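Local coordinates for GGDEF family protein (Vibrio cholerae, PDB 5GZS) that probably senses arginine or a related ligand through its periplasmic solute-binding modules and passes the signal to a diguanylate cyclase domain, at residues S327-S330 and E331-A334. Numbering follows the deposited sequence.
Sequences SNVS and ELVA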
loop_
_atom_site.group_PDB
_atom_site.type_symbol
_atom_site.label_atom_id
_atom_site.label_comp_id
_atom_site.label_asym_id
_atom_site.label_seq_id
_atom_site.Cartn_x
_atom_site.Cartn_y
_atom_site.Cartn_z
ATOM N N SER A 327 10.417 -12.566 12.175
ATOM C CA SER A 327 9.293 -12.062 11.412
ATOM C C SER A 327 9.615 -10.720 10.771
ATOM O O SER A 327 8.974 -10.343 9.781
ATOM C CB SER A 327 8.060 -11.962 12.298
ATOM O OG SER A 327 8.178 -10.884 13.201
ATOM N N ASN A 328 10.611 -10.007 11.309
ATOM C CA ASN A 328 11.210 -8.884 10.565
ATOM C C ASN A 328 12.712 -8.633 10.831
ATOM O O ASN A 328 13.259 -9.057 11.832
ATOM C CB ASN A 328 10.407 -7.605 10.816
ATOM C CG ASN A 328 10.647 -7.032 12.170
ATOM O OD1 ASN A 328 11.661 -6.369 12.392
ATOM N ND2 ASN A 328 9.717 -7.273 13.102
ATOM N N VAL A 329 13.359 -7.905 9.927
ATOM C CA VAL A 329 14.815 -7.909 9.825
ATOM C C VAL A 329 15.547 -7.323 11.042
ATOM O O VAL A 329 16.719 -7.631 11.274
ATOM C CB VAL A 329 15.274 -7.179 8.514
ATOM C CG1 VAL A 329 14.877 -5.705 8.496
ATOM C CG2 VAL A 329 16.771 -7.348 8.291
ATOM N N SER A 330 14.857 -6.523 11.848
ATOM C CA SER A 330 15.422 -6.041 13.117
ATOM C C SER A 330 15.780 -7.165 14.089
ATOM O O SER A 330 16.594 -6.988 15.001
ATOM C CB SER A 330 14.453 -5.093 13.814
ATOM O OG SER A 330 14.655 -3.769 13.372
ATOM N N GLU A 331 15.165 -8.323 13.897
ATOM C CA GLU A 331 15.440 -9.458 14.760
ATOM C C GLU A 331 16.633 -10.284 14.247
ATOM O O GLU A 331 16.847 -11.404 14.724
ATOM C CB GLU A 331 14.179 -10.322 14.887
ATOM C CG GLU A 331 13.017 -9.592 15.563
ATOM C CD GLU A 331 11.680 -10.249 15.308
ATOM O OE1 GLU A 331 10.644 -9.750 15.808
ATOM O OE2 GLU A 331 11.658 -11.274 14.604
ATOM N N LEU A 332 17.407 -9.737 13.294
ATOM C CA LEU A 332 18.609 -10.421 12.777
ATOM C C LEU A 332 19.904 -9.915 13.408
ATOM O O LEU A 332 20.994 -10.039 12.837
ATOM C CB LEU A 332 18.710 -10.291 11.259
ATOM C CG LEU A 332 18.319 -11.621 10.616
ATOM C CD1 LEU A 332 17.070 -12.161 11.280
ATOM C CD2 LEU A 332 18.085 -11.489 9.169
ATOM N N VAL A 333 19.752 -9.386 14.617
ATOM C CA VAL A 333 20.782 -8.664 15.339
ATOM C C VAL A 333 22.055 -9.477 15.533
ATOM O O VAL A 333 23.145 -8.927 15.743
ATOM C CB VAL A 333 20.213 -8.222 16.704
ATOM C CG1 VAL A 333 19.953 -9.433 17.604
ATOM C CG2 VAL A 333 21.119 -7.242 17.368
ATOM N N ALA A 334 21.911 -10.797 15.457
ATOM C CA ALA A 334 23.032 -11.688 15.701
ATOM C C ALA A 334 23.204 -12.709 14.589
ATOM O O ALA A 334 23.983 -13.644 14.726
ATOM C CB ALA A 334 22.865 -12.396 17.042
#
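The backbone N of Glu331 gives its hydrogen to Asn328 O at 2.9 Å with an N-H...O angle of 166°, closing a four-residue turn, Asn328 to Glu331. One residue on, Leu332 N reaches Val329 O at 3.0 Å. The side chain of Glu331 folds back over the start of this turn: with CG anti to its carbonyl carbon (chi1 -64°) and the chain extended beyond, the carboxylate arrives at Ser327, where OE2 accepts from the backbone N at 3.0 Å on its syn side, the donor tilted out of the carboxylate plane. The Asn328 and Glu331 side chains cross at about a right angle, and Asn328 ND2 stays 3.8 Å from Glu331 OE1, too far for a bond. Asn328 OD1 accepts from Ser330 N at 3.2 Å through a bent N-H...O angle of 140°, while ND2 has a weak bond to Asp159 OD1 of the second subunit. Ser330 OG makes a full hydrogen bond to Ile163 O of that subunit, and Val329 and Leu332 both pack on Leu315 of strand 312-318. The Asn328 OD1 bond defines an Asx turn leading into a short 3-10 turn, here joining strands 312-318 and 337-340 of a solute-binding-type domain at the dimer interface.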